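Local coordinates for protein MgGH51 (Meripilus giganteus, PDB 6ZPV) that hydrolyses terminal alpha-L-arabinofuranosyl residues from arabinose-containing glycans, as a fungal alpha-L-arabinofuranosidase of glycoside hydrolase family 51, at residues 34-39 / 194-199; 54-59 / 96-101; 11-16 / 469-474; 7-12 / 522-527; 454-459 / 506-511. All coordinates share one frame; numbering follows the deposited sequence.

The five contacts form two touching pairs, with contact 5 apart from both, around the parallel (beta/alpha)8 barrel of a GH51 enzyme. Contacts 1 and 2, centres about 12 Å apart, lie in the beta-sandwich between barrel strands 20-21 and 224-227, contact 2 within the chain that contact 1 spans. Contacts 3 and 4, centres about 11 Å apart, share His11 and Thr12, start from the same N-terminal stretch and span contacts 1 and 2. Contact 5 pairs two helices within the span of contact 4, its segments alternating with those of contact 3; its centre is about 22 Å from that of contact 3. The N-terminal segment thus meets parts of the chain more than 450 residues later.

Contact 1 of 5, residues 34-39 / 194-199; sequences YAELLQ and MFSLFP
Glu36 and Leu37 run past Phe198 and Leu197 with end-to-end directions 125° apart, and a backbone bond from Leu37 N to Leu197 O (2.9 Å) joins the irregular segment 34-39 to the end of a strand. The Glu36 carboxylate makes most of the polar grip. Its OE1 takes the Ser196 OG proton at 2.7 Å on the syn lone pair, while OE2 is met by Leu197 N at 2.9 Å, almost straight (174°). On its anti lone pair the same OE2 accepts Leu38 N, so these segments supply three donors, and Arg41 adds a salt bridge to OE1. Glu36 CG stands anti to its own backbone N (chi1 170°) and a bend at chi2 turns the carboxylate onto the strand. The Phe198 ring presents its edge to the face of Tyr34 in an offset edge-to-face pair, CZ lying 3.7 Å from Tyr34 CE1, and Glu36 N sits over one Phe198 face. Leu38 CG packs on Leu197 CB at 3.7 Å. Tyr34 OH reaches Asn207. Strand 189-198 also bonds to strand 112-119, while Phe176 of strand 174-181 touches Leu38 and Leu197, so that Leu38 of the loop after helix 29-33 meets strands of both sheets.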
# COMPACT_ATOMS: atom_id res chain seq x y z
N TYR A 34 -4.67 3.51 -5.71
CA TYR A 34 -6.04 3.80 -6.18
C TYR A 34 -5.97 4.59 -7.48
O TYR A 34 -5.29 5.60 -7.53
CB TYR A 34 -6.79 4.52 -5.06
CG TYR A 34 -8.25 4.82 -5.34
CD1 TYR A 34 -9.12 3.87 -5.85
CD2 TYR A 34 -8.75 6.07 -5.04
CE1 TYR A 34 -10.45 4.17 -6.06
CE2 TYR A 34 -10.10 6.36 -5.24
CZ TYR A 34 -10.96 5.42 -5.77
OH TYR A 34 -12.29 5.76 -5.95
N ALA A 35 -6.68 4.16 -8.52
CA ALA A 35 -6.39 4.71 -9.88
C ALA A 35 -6.96 6.10 -10.16
O ALA A 35 -6.63 6.66 -11.20
CB ALA A 35 -6.90 3.73 -10.93
N GLU A 36 -7.81 6.64 -9.29
CA GLU A 36 -8.38 7.97 -9.51
C GLU A 36 -7.30 8.98 -9.83
O GLU A 36 -6.26 9.08 -9.10
CB GLU A 36 -9.14 8.40 -8.25
CG GLU A 36 -9.58 9.85 -8.24
CD GLU A 36 -10.64 10.18 -9.30
OE1 GLU A 36 -11.74 9.55 -9.20
OE2 GLU A 36 -10.38 10.99 -10.19
N LEU A 37 -7.52 9.83 -10.81
CA LEU A 37 -6.52 10.80 -11.27
C LEU A 37 -6.74 12.21 -10.76
O LEU A 37 -5.78 13.02 -10.85
CB LEU A 37 -6.55 10.82 -12.83
CG LEU A 37 -6.13 9.51 -13.45
CD1 LEU A 37 -6.39 9.47 -14.94
CD2 LEU A 37 -4.67 9.20 -13.14
N LEU A 38 -7.93 12.55 -10.30
CA LEU A 38 -8.22 13.89 -9.84
C LEU A 38 -7.95 14.01 -8.34
O LEU A 38 -8.45 13.18 -7.57
CB LEU A 38 -9.66 14.32 -10.13
CG LEU A 38 -10.12 14.10 -11.56
CD1 LEU A 38 -11.52 14.61 -11.75
CD2 LEU A 38 -9.19 14.75 -12.57
N GLN A 39 -7.21 15.00 -7.92
CA GLN A 39 -6.91 15.27 -6.51
C GLN A 39 -8.04 16.15 -5.95
O GLN A 39 -8.53 17.03 -6.62
CB GLN A 39 -5.52 15.86 -6.34
CG GLN A 39 -5.17 16.17 -4.92
CD GLN A 39 -3.74 16.58 -4.69
OE1 GLN A 39 -2.96 16.96 -5.67
NE2 GLN A 39 -3.35 16.62 -3.47
N MET A 194 -18.50 15.82 -6.78
CA MET A 194 -18.18 14.40 -7.05
C MET A 194 -17.64 14.21 -8.47
O MET A 194 -18.18 13.46 -9.28
CB MET A 194 -19.39 13.50 -6.76
CG MET A 194 -19.17 12.03 -6.72
SD MET A 194 -17.87 11.45 -5.59
CE MET A 194 -16.54 11.06 -6.74
N PHE A 195 -16.49 14.82 -8.73
CA PHE A 195 -15.76 14.59 -9.99
C PHE A 195 -14.98 13.30 -9.93
O PHE A 195 -14.55 12.87 -8.86
CB PHE A 195 -14.76 15.72 -10.20
CG PHE A 195 -15.34 17.10 -10.42
CD1 PHE A 195 -15.61 17.54 -11.72
CD2 PHE A 195 -15.56 17.99 -9.39
CE1 PHE A 195 -16.05 18.84 -11.98
CE2 PHE A 195 -16.01 19.29 -9.65
CZ PHE A 195 -16.26 19.71 -10.93
N SER A 196 -14.69 12.74 -11.10
CA SER A 196 -13.81 11.57 -11.16
C SER A 196 -13.19 11.41 -12.55
O SER A 196 -13.88 11.64 -13.56
CB SER A 196 -14.60 10.31 -10.81
OG SER A 196 -13.79 9.13 -10.85
N LEU A 197 -11.94 10.98 -12.61
CA LEU A 197 -11.31 10.59 -13.84
C LEU A 197 -10.48 9.34 -13.61
O LEU A 197 -9.55 9.38 -12.79
CB LEU A 197 -10.43 11.71 -14.42
CG LEU A 197 -9.79 11.40 -15.77
CD1 LEU A 197 -10.79 11.39 -16.89
CD2 LEU A 197 -8.66 12.36 -16.09
N PHE A 198 -10.82 8.27 -14.30
CA PHE A 198 -10.08 7.00 -14.19
C PHE A 198 -9.42 6.62 -15.49
O PHE A 198 -10.04 6.74 -16.56
CB PHE A 198 -10.99 5.83 -13.77
CG PHE A 198 -11.09 5.61 -12.29
CD1 PHE A 198 -11.69 6.55 -11.46
CD2 PHE A 198 -10.60 4.49 -11.68
CE1 PHE A 198 -11.76 6.35 -10.10
CE2 PHE A 198 -10.66 4.27 -10.33
CZ PHE A 198 -11.28 5.24 -9.55
N PRO A 199 -8.19 6.09 -15.44
CA PRO A 199 -7.60 5.37 -16.56
C PRO A 199 -8.12 3.95 -16.58
O PRO A 199 -8.85 3.54 -15.67
CB PRO A 199 -6.10 5.39 -16.16
CG PRO A 199 -6.17 5.12 -14.65
CD PRO A 199 -7.42 5.85 -14.19

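Contact 2 of 5, residues 54-59 / 96-101; sequences LAAWHP and FTNEGF
The Trp57 indole carries Asn98 on one face: ND2 sits 3.2 Å from CE2, over the middle of the ring system, and Asn98 CB makes a CH-pi contact 4.0 Å from the centroid of the six-membered ring. The amide plane stands nearly upright on the indole, at 83°. Phe96 lies beside Trp57 and points the same way, its CD1 3.7 Å from Trp57 CZ3, with the planes at an oblique 66°. The His58 imidazole is approached at its edge, where NE2 donates to Glu99 OE2 at 2.7 Å. That oxygen lies close to the ring plane and uses its anti lone pair, and ring and carboxylate are nearly coplanar. Glu99 CG sits between the backbone N and the carbonyl carbon (chi1 68°), and the chain beyond it is extended; together these carry the carboxylate to the imidazole. Asn98 OD1 accepts Gly100 N in an Asx turn, while its ND2 also bonds to Gln39 O; Trp57 NE1 bonds to Asn40 O. These bonds fix the rotation of amide and indole. A water links Pro59 O to Thr97 OG1. Backbone bonds join His58 N to Thr97 O (2.9 Å), Thr97 N to His58 O and Glu99 N to Ala56 O. This antiparallel ladder, with His58 and Thr97 as its hydrogen-bonded pair, joins edge strand 57-60 to its neighbour 93-98 in one five-stranded sheet of a beta-sandwich.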
# COMPACT_ATOMS: atom_id res chain seq x y z
N LEU A 54 -9.89 24.71 -2.44
CA LEU A 54 -9.70 24.71 -3.88
C LEU A 54 -8.40 23.99 -4.29
O LEU A 54 -8.02 24.02 -5.46
CB LEU A 54 -9.71 26.13 -4.47
CG LEU A 54 -11.08 26.76 -4.53
CD1 LEU A 54 -10.96 28.28 -4.71
CD2 LEU A 54 -11.87 26.19 -5.68
N ALA A 55 -7.72 23.32 -3.36
CA ALA A 55 -6.46 22.64 -3.68
C ALA A 55 -6.64 21.75 -4.91
O ALA A 55 -7.59 20.96 -5.00
CB ALA A 55 -6.01 21.78 -2.52
N ALA A 56 -5.67 21.85 -5.83
CA ALA A 56 -5.59 21.11 -7.10
C ALA A 56 -6.45 21.70 -8.23
O ALA A 56 -6.28 21.24 -9.37
CB ALA A 56 -5.79 19.64 -6.94
N TRP A 57 -7.37 22.63 -7.91
CA TRP A 57 -8.31 23.19 -8.89
C TRP A 57 -7.88 24.59 -9.30
O TRP A 57 -7.48 25.39 -8.43
CB TRP A 57 -9.73 23.21 -8.33
CG TRP A 57 -10.29 21.89 -8.02
CD1 TRP A 57 -10.29 21.20 -6.84
CD2 TRP A 57 -10.95 21.02 -8.93
NE1 TRP A 57 -10.91 20.00 -6.96
CE2 TRP A 57 -11.35 19.84 -8.25
CE3 TRP A 57 -11.26 21.12 -10.31
CZ2 TRP A 57 -12.07 18.80 -8.87
CZ3 TRP A 57 -11.94 20.07 -10.93
CH2 TRP A 57 -12.32 18.94 -10.21
N HIS A 58 -8.05 24.96 -10.56
CA HIS A 58 -7.61 26.25 -11.07
C HIS A 58 -8.58 26.76 -12.11
O HIS A 58 -9.09 25.97 -12.92
CB HIS A 58 -6.22 26.08 -11.73
CG HIS A 58 -5.21 25.47 -10.83
ND1 HIS A 58 -4.55 26.18 -9.86
CD2 HIS A 58 -4.83 24.16 -10.71
CE1 HIS A 58 -3.77 25.33 -9.17
NE2 HIS A 58 -3.92 24.09 -9.69
N PRO A 59 -8.81 28.08 -12.21
CA PRO A 59 -9.69 28.59 -13.27
C PRO A 59 -9.04 28.50 -14.63
O PRO A 59 -7.83 28.56 -14.77
CB PRO A 59 -9.88 30.04 -12.84
CG PRO A 59 -8.64 30.38 -12.07
CD PRO A 59 -8.25 29.12 -11.33
N PHE A 96 -12.46 25.24 -15.70
CA PHE A 96 -11.49 25.00 -14.62
C PHE A 96 -10.72 23.71 -14.95
O PHE A 96 -11.18 22.87 -15.72
CB PHE A 96 -12.18 24.95 -13.26
CG PHE A 96 -13.42 24.11 -13.25
CD1 PHE A 96 -13.38 22.74 -12.97
CD2 PHE A 96 -14.68 24.69 -13.47
CE1 PHE A 96 -14.54 22.01 -12.98
CE2 PHE A 96 -15.82 23.93 -13.49
CZ PHE A 96 -15.75 22.59 -13.24
N THR A 97 -9.56 23.58 -14.32
CA THR A 97 -8.68 22.42 -14.40
C THR A 97 -8.48 21.78 -13.02
O THR A 97 -8.59 22.46 -12.00
CB THR A 97 -7.33 22.74 -15.05
OG1 THR A 97 -6.66 23.71 -14.24
CG2 THR A 97 -7.45 23.21 -16.47
N ASN A 98 -8.12 20.50 -13.09
CA ASN A 98 -7.58 19.78 -11.93
C ASN A 98 -6.18 19.30 -12.34
O ASN A 98 -6.06 18.61 -13.38
CB ASN A 98 -8.46 18.58 -11.53
CG ASN A 98 -8.04 17.94 -10.23
OD1 ASN A 98 -7.05 17.18 -10.21
ND2 ASN A 98 -8.79 18.21 -9.17
N GLU A 99 -5.17 19.61 -11.54
CA GLU A 99 -3.78 19.30 -11.87
C GLU A 99 -3.43 17.85 -11.54
O GLU A 99 -2.25 17.47 -11.74
CB GLU A 99 -2.85 20.27 -11.12
CG GLU A 99 -2.83 20.06 -9.61
CD GLU A 99 -1.95 21.02 -8.85
OE1 GLU A 99 -0.90 20.57 -8.35
OE2 GLU A 99 -2.23 22.23 -8.80
N GLY A 100 -4.34 17.06 -11.00
CA GLY A 100 -4.03 15.69 -10.62
C GLY A 100 -3.20 15.67 -9.34
O GLY A 100 -3.12 16.65 -8.58
N PHE A 101 -2.59 14.48 -9.10
CA PHE A 101 -1.60 14.31 -8.02
C PHE A 101 -0.24 14.61 -8.63
O PHE A 101 0.50 13.73 -9.11
CB PHE A 101 -1.71 12.89 -7.47
CG PHE A 101 -3.03 12.62 -6.78
CD1 PHE A 101 -3.19 12.91 -5.44
CD2 PHE A 101 -4.08 12.07 -7.48
CE1 PHE A 101 -4.39 12.64 -4.80
CE2 PHE A 101 -5.29 11.80 -6.86
CZ PHE A 101 -5.43 12.08 -5.51
O HOH W 1 -6.29 26.28 -15.40

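Contact 3 of 5, residues 11-16 / 469-474; sequences HTVPST and RNSDIV. With SO4 (sulfate ion), chain R.
His11 points its imidazole at the turn following helix 454-469, and NE2 donates to Ser471 OG at 3.0 Å along a nearly straight path (166°), the oxygen lying 4° out of the ring plane. With chi1 at 69°, CG sits between the backbone N and the carbonyl carbon, which swings the ring across to this turn. Asp472 CB rests over the centre of one ring face, 3.9 Å from the centroid, and the two side chains cross at about a right angle. At the ring edge CE1 comes within 3.1 Å of Arg469 O. Ser471 OG also bonds to Glu468 O, so this hydroxyl joins the imidazole to the last turn of the helix, while the Asp472 carboxylate turns elsewhere to a salt bridge with Arg420. This turn links helix 454-469 to strand 474-479, the last in the order of the parallel (beta/alpha)8 barrel, and the N-terminal segment packs against it before entering barrel strand 20-21. Farther along, Pro14 lays its ring on Ser471, CD 3.2 Å from the carbonyl O and 3.7 Å from CB. Beyond it a sulfate, probably from the crystallisation liquor, accepts Ser15 N at 2.9 Å through O4; Arg344 binds it too.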
# COMPACT_ATOMS: atom_id res chain seq x y z
N HIS A 11 11.68 -28.02 9.49
CA HIS A 11 10.33 -27.48 9.64
C HIS A 11 9.81 -27.01 8.30
O HIS A 11 10.59 -26.85 7.35
CB HIS A 11 10.26 -26.36 10.72
CG HIS A 11 10.94 -25.12 10.34
ND1 HIS A 11 12.25 -24.81 10.69
CD2 HIS A 11 10.48 -24.09 9.63
CE1 HIS A 11 12.50 -23.56 10.19
NE2 HIS A 11 11.42 -23.13 9.55
N THR A 12 8.53 -26.79 8.25
CA THR A 12 7.84 -26.22 7.08
C THR A 12 7.94 -24.73 7.10
O THR A 12 7.72 -24.07 8.16
CB THR A 12 6.38 -26.70 7.07
OG1 THR A 12 6.29 -28.11 6.85
CG2 THR A 12 5.54 -26.01 6.02
N VAL A 13 8.22 -24.14 5.96
CA VAL A 13 8.25 -22.67 5.80
C VAL A 13 6.82 -22.25 5.52
O VAL A 13 6.22 -22.73 4.57
CB VAL A 13 9.16 -22.25 4.65
CG1 VAL A 13 9.20 -20.74 4.55
CG2 VAL A 13 10.56 -22.79 4.81
N PRO A 14 6.22 -21.39 6.35
CA PRO A 14 4.83 -20.98 6.16
C PRO A 14 4.59 -20.37 4.78
O PRO A 14 5.45 -19.62 4.29
CB PRO A 14 4.64 -19.92 7.26
CG PRO A 14 5.59 -20.21 8.30
CD PRO A 14 6.81 -20.71 7.52
N SER A 15 3.40 -20.56 4.24
CA SER A 15 3.03 -19.91 2.96
C SER A 15 3.01 -18.40 3.12
O SER A 15 3.21 -17.72 2.08
CB SER A 15 1.67 -20.43 2.49
OG SER A 15 0.59 -19.91 3.24
N THR A 16 2.81 -17.89 4.31
CA THR A 16 2.65 -16.48 4.61
C THR A 16 3.94 -15.73 4.90
O THR A 16 3.87 -14.56 5.24
CB THR A 16 1.67 -16.36 5.79
OG1 THR A 16 2.12 -17.22 6.84
CG2 THR A 16 0.25 -16.70 5.39
N ARG A 469 15.14 -18.75 8.72
CA ARG A 469 15.61 -19.85 9.61
C ARG A 469 14.63 -20.10 10.76
O ARG A 469 14.38 -21.23 11.16
CB ARG A 469 17.00 -19.48 10.14
CG ARG A 469 17.52 -20.51 11.15
CD ARG A 469 19.00 -20.32 11.54
NE ARG A 469 19.22 -19.02 12.19
CZ ARG A 469 19.73 -17.93 11.61
NH1 ARG A 469 20.19 -17.93 10.37
NH2 ARG A 469 19.77 -16.79 12.32
N ASN A 470 14.12 -18.98 11.33
CA ASN A 470 13.18 -19.02 12.49
C ASN A 470 11.72 -19.06 12.06
O ASN A 470 10.86 -18.71 12.89
CB ASN A 470 13.49 -17.88 13.42
CG ASN A 470 14.85 -17.97 14.06
OD1 ASN A 470 15.05 -18.88 14.88
ND2 ASN A 470 15.77 -17.10 13.68
N SER A 471 11.44 -19.51 10.84
CA SER A 471 10.04 -19.50 10.31
C SER A 471 9.18 -20.62 10.88
O SER A 471 8.00 -20.70 10.53
CB SER A 471 10.03 -19.42 8.82
OG SER A 471 10.64 -20.54 8.19
N ASP A 472 9.71 -21.42 11.81
CA ASP A 472 8.86 -22.25 12.66
C ASP A 472 8.00 -21.37 13.54
O ASP A 472 6.86 -21.77 13.86
CB ASP A 472 9.68 -23.26 13.45
CG ASP A 472 10.73 -22.69 14.38
OD1 ASP A 472 11.41 -21.72 13.96
OD2 ASP A 472 10.90 -23.27 15.46
N ILE A 473 8.49 -20.22 13.98
CA ILE A 473 7.73 -19.27 14.83
C ILE A 473 7.45 -17.95 14.11
O ILE A 473 6.49 -17.27 14.50
CB ILE A 473 8.40 -19.04 16.20
CG1 ILE A 473 9.74 -18.33 16.10
CG2 ILE A 473 8.42 -20.33 16.98
CD1 ILE A 473 10.30 -17.86 17.45
N VAL A 474 8.26 -17.50 13.16
CA VAL A 474 7.99 -16.31 12.36
C VAL A 474 7.08 -16.71 11.21
O VAL A 474 7.52 -17.52 10.35
CB VAL A 474 9.27 -15.63 11.86
CG1 VAL A 474 8.89 -14.42 10.98
CG2 VAL A 474 10.19 -15.23 12.98
S SO4 R . 0.37 -21.68 6.17
O1 SO4 R . 0.33 -20.28 5.70
O2 SO4 R . -0.88 -22.38 6.09
O3 SO4 R . 0.77 -21.63 7.63
O4 SO4 R . 1.47 -22.31 5.46

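Contact 4 of 5, residues 7-12 / 522-527; sequences KNPSHT and QYLPST. With ACT (acetate ion), chain S.
His11 and Tyr523 form the close-packed end. Tyr523 CB lies over one imidazole face, toward its rim and 3.5 Å from CE1. The two rings are nearly parallel, 15° apart, but slid so far that they barely overlap, with centroids at 5.1 Å. Tyr523 CG is anti to its backbone N (chi1 -179°), carrying the phenol ring away past the imidazole rather than over it. Backbone bonds flank the pair: Tyr523 N gives to His11 O at 2.9 Å and Ser10 N to Tyr523 O at 3.0 Å, each donor almost in line with the carbonyl. Ser10 OG meets the edge of the phenol ring, 3.4 Å from CD2, and its link to His11 ND1 is weak. Pro9 forms a solvent-facing but closely packed rim: its CA lies 3.1 Å from Tyr523 O, and its CG leans on Leu524 CD2 at 3.9 Å and on the Gln522 amide, whose OE1 is held by Arg541. The loose part is Lys7 and Asn8, which reach across little, although Asn8 O comes 3.3 Å from Pro525 CD. Short, weakly bonded strand 11-12 lies antiparallel beside strand 522-523 as the outermost strand of the seven-stranded antiparallel sheet of the C-terminal region.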
# COMPACT_ATOMS: atom_id res chain seq x y z
N LYS A 7 20.43 -32.69 4.60
CA LYS A 7 19.42 -33.24 3.70
C LYS A 7 18.05 -33.33 4.35
O LYS A 7 17.07 -33.51 3.62
CB LYS A 7 19.80 -34.61 3.15
CG LYS A 7 19.82 -35.71 4.20
CD LYS A 7 20.04 -37.13 3.65
CE LYS A 7 20.31 -38.15 4.73
NZ LYS A 7 19.14 -38.29 5.63
N ASN A 8 17.96 -33.27 5.66
CA ASN A 8 16.69 -33.45 6.40
C ASN A 8 16.10 -32.11 6.78
O ASN A 8 16.66 -31.42 7.64
CB ASN A 8 16.91 -34.27 7.64
CG ASN A 8 17.30 -35.69 7.36
OD1 ASN A 8 16.84 -36.30 6.38
ND2 ASN A 8 18.16 -36.19 8.21
N PRO A 9 14.94 -31.71 6.23
CA PRO A 9 14.33 -30.46 6.68
C PRO A 9 14.02 -30.51 8.18
O PRO A 9 13.68 -31.55 8.74
CB PRO A 9 12.97 -30.43 5.93
CG PRO A 9 13.19 -31.29 4.72
CD PRO A 9 14.23 -32.34 5.13
N SER A 10 14.06 -29.34 8.84
CA SER A 10 13.70 -29.20 10.26
C SER A 10 12.25 -28.74 10.43
O SER A 10 11.71 -29.00 11.51
CB SER A 10 14.64 -28.33 10.97
OG SER A 10 14.70 -27.03 10.38
N HIS A 11 11.68 -28.02 9.49
CA HIS A 11 10.33 -27.48 9.64
C HIS A 11 9.81 -27.01 8.30
O HIS A 11 10.59 -26.85 7.35
CB HIS A 11 10.26 -26.36 10.72
CG HIS A 11 10.94 -25.12 10.34
ND1 HIS A 11 12.25 -24.81 10.69
CD2 HIS A 11 10.48 -24.09 9.63
CE1 HIS A 11 12.50 -23.56 10.19
NE2 HIS A 11 11.42 -23.13 9.55
N THR A 12 8.53 -26.79 8.25
CA THR A 12 7.84 -26.22 7.08
C THR A 12 7.94 -24.73 7.10
O THR A 12 7.72 -24.07 8.16
CB THR A 12 6.38 -26.70 7.07
OG1 THR A 12 6.29 -28.11 6.85
CG2 THR A 12 5.54 -26.01 6.02
N GLN A 522 10.05 -26.27 2.58
CA GLN A 522 10.86 -26.99 3.57
C GLN A 522 12.07 -26.12 3.94
O GLN A 522 12.76 -25.59 3.03
CB GLN A 522 11.40 -28.31 2.99
CG GLN A 522 10.33 -29.23 2.38
CD GLN A 522 10.94 -30.49 1.85
OE1 GLN A 522 12.05 -30.49 1.27
NE2 GLN A 522 10.25 -31.64 2.04
N TYR A 523 12.39 -26.00 5.23
CA TYR A 523 13.62 -25.34 5.68
C TYR A 523 14.71 -26.39 5.85
O TYR A 523 14.51 -27.34 6.60
CB TYR A 523 13.44 -24.55 6.98
CG TYR A 523 14.72 -23.86 7.39
CD1 TYR A 523 15.16 -22.73 6.72
CD2 TYR A 523 15.51 -24.40 8.39
CE1 TYR A 523 16.38 -22.16 7.01
CE2 TYR A 523 16.71 -23.82 8.69
CZ TYR A 523 17.18 -22.72 7.98
OH TYR A 523 18.41 -22.15 8.25
N LEU A 524 15.83 -26.19 5.18
CA LEU A 524 16.99 -27.12 5.26
C LEU A 524 18.05 -26.50 6.17
O LEU A 524 18.68 -25.51 5.81
CB LEU A 524 17.58 -27.37 3.87
CG LEU A 524 16.70 -28.10 2.90
CD1 LEU A 524 17.39 -28.24 1.58
CD2 LEU A 524 16.34 -29.52 3.39
N PRO A 525 18.26 -27.07 7.38
CA PRO A 525 19.30 -26.52 8.24
C PRO A 525 20.67 -26.56 7.54
O PRO A 525 20.94 -27.46 6.72
CB PRO A 525 19.30 -27.41 9.50
CG PRO A 525 18.00 -28.15 9.44
CD PRO A 525 17.56 -28.22 7.99
N SER A 526 21.51 -25.63 7.93
CA SER A 526 22.87 -25.53 7.39
C SER A 526 23.77 -25.03 8.49
O SER A 526 23.32 -24.52 9.54
CB SER A 526 22.91 -24.65 6.15
OG SER A 526 22.52 -23.31 6.45
N THR A 527 25.09 -25.09 8.25
CA THR A 527 26.04 -24.38 9.09
C THR A 527 25.50 -23.01 9.46
O THR A 527 25.07 -22.27 8.57
CB THR A 527 27.35 -24.23 8.33
OG1 THR A 527 27.79 -25.51 7.83
CG2 THR A 527 28.45 -23.57 9.13
C ACT S . 29.24 -26.66 10.85
O ACT S . 28.70 -26.20 12.02
OXT ACT S . 28.59 -27.21 9.87
CH3 ACT S . 30.76 -26.41 10.57

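Contact 5 of 5, residues 454-459 / 506-511; sequences VQSATG and STSFFA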
# COMPACT_ATOMS: atom_id res chain seq x y z
N VAL A 454 21.92 -0.02 -1.59
CA VAL A 454 22.47 -1.40 -1.59
C VAL A 454 22.76 -1.80 -0.14
O VAL A 454 22.48 -2.92 0.29
CB VAL A 454 23.65 -1.56 -2.52
CG1 VAL A 454 24.15 -2.99 -2.53
CG2 VAL A 454 23.31 -1.14 -3.95
N GLN A 455 23.37 -0.89 0.61
CA GLN A 455 23.68 -1.14 2.03
C GLN A 455 22.41 -1.54 2.80
O GLN A 455 22.42 -2.50 3.63
CB GLN A 455 24.30 0.15 2.66
CG GLN A 455 24.88 -0.02 4.08
CD GLN A 455 25.35 1.25 4.75
OE1 GLN A 455 25.37 2.30 4.10
NE2 GLN A 455 25.76 1.14 5.99
N SER A 456 21.34 -0.77 2.64
CA SER A 456 20.13 -1.03 3.47
C SER A 456 19.49 -2.33 3.03
O SER A 456 19.08 -3.14 3.89
CB SER A 456 19.17 0.15 3.42
OG SER A 456 18.46 0.29 2.18
N ALA A 457 19.39 -2.63 1.75
CA ALA A 457 18.78 -3.85 1.24
C ALA A 457 19.56 -5.07 1.69
O ALA A 457 18.96 -6.12 1.97
CB ALA A 457 18.66 -3.80 -0.28
N THR A 458 20.91 -4.96 1.65
CA THR A 458 21.72 -6.14 2.04
C THR A 458 21.64 -6.41 3.53
O THR A 458 21.63 -7.57 3.96
CB THR A 458 23.15 -5.99 1.51
OG1 THR A 458 23.84 -4.86 2.05
CG2 THR A 458 23.17 -5.95 0.02
N GLY A 459 21.61 -5.37 4.38
CA GLY A 459 21.41 -5.56 5.82
C GLY A 459 20.05 -6.16 6.05
O GLY A 459 19.93 -7.12 6.86
N SER A 506 12.93 -0.19 -5.86
CA SER A 506 14.12 0.06 -5.02
C SER A 506 15.03 -1.17 -4.93
O SER A 506 14.63 -2.31 -5.18
CB SER A 506 13.71 0.49 -3.65
OG SER A 506 13.18 -0.58 -2.86
N THR A 507 16.23 -0.93 -4.41
CA THR A 507 17.11 -2.04 -4.00
C THR A 507 16.41 -3.01 -3.01
O THR A 507 16.46 -4.22 -3.19
CB THR A 507 18.40 -1.48 -3.38
OG1 THR A 507 18.00 -0.62 -2.29
CG2 THR A 507 19.26 -0.70 -4.37
N SER A 508 15.72 -2.41 -2.03
CA SER A 508 14.99 -3.21 -1.06
C SER A 508 13.84 -4.00 -1.69
O SER A 508 13.59 -5.12 -1.25
CB SER A 508 14.51 -2.32 0.10
OG SER A 508 15.62 -1.87 0.85
N PHE A 509 13.18 -3.42 -2.71
CA PHE A 509 12.16 -4.17 -3.45
C PHE A 509 12.77 -5.42 -4.04
O PHE A 509 12.19 -6.51 -3.95
CB PHE A 509 11.58 -3.29 -4.56
CG PHE A 509 10.70 -4.07 -5.52
CD1 PHE A 509 9.36 -4.23 -5.28
CD2 PHE A 509 11.24 -4.66 -6.67
CE1 PHE A 509 8.57 -4.92 -6.18
CE2 PHE A 509 10.44 -5.34 -7.58
CZ PHE A 509 9.10 -5.47 -7.30
N PHE A 510 13.95 -5.30 -4.68
CA PHE A 510 14.56 -6.48 -5.28
C PHE A 510 14.97 -7.50 -4.22
O PHE A 510 14.84 -8.68 -4.49
CB PHE A 510 15.72 -6.08 -6.20
CG PHE A 510 15.27 -5.40 -7.47
CD1 PHE A 510 14.44 -6.07 -8.36
CD2 PHE A 510 15.67 -4.12 -7.78
CE1 PHE A 510 14.06 -5.45 -9.53
CE2 PHE A 510 15.30 -3.50 -8.94
CZ PHE A 510 14.47 -4.16 -9.79
N ALA A 511 15.43 -7.08 -3.06
CA ALA A 511 15.70 -8.05 -1.98
C ALA A 511 14.42 -8.76 -1.57
O ALA A 511 14.41 -9.99 -1.38
CB ALA A 511 16.39 -7.39 -0.80
O HOH W 2 15.84 0.40 3.22
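Apolar packing brings the two helices together at Ala457, whose CB sits 3.6 Å from Thr507 C, directly against the first turn of the second helix. The segment axes come within 8.4 Å and diverge by 25°, pointing nearly the same way, and the CA atoms of Ala457 and Ser508 are 4.5 Å apart. One turn further on, Ala511 CB approaches Ala457 CB at 4.3 Å; at the other end Thr507 CG2 lies 4.1 Å from Val454 CG2, the two side chains crossing at about a right angle. Thr507 has its methyl anti to the carbonyl carbon and OG1 between the backbone N and that carbon (chi1 56°), so the methyl faces Val454 while the hydroxyl makes a weak bond to Thr453 O.

Between these segments polar contact runs through water, and just beyond them Ser508 bonds directly to Glu460. Ser456 OG and Ser508 OG, 3.8 Å apart, share one water molecule, which accepts from Ser456 OG at 2.8 Å and donates to Ser508 over a longer path. Ser456 OG bonds also to nearby Thr453 N, whereas the partner of Ser508 OG, Glu460 OE1, belongs to the opposing helix.

Capping forms a third group, within the second helix: Ser506 OG, at the N-cap, accepts Phe509 N at 2.8 Å and also bonds to Leu495 O.

No direct hydrogen bond crosses between the segments themselves. Small side chains let the backbones of helices 454-469 and 507-517 come close, and this close packing is supplemented by a water bridge and by the Ser508-Glu460 bond between the helices.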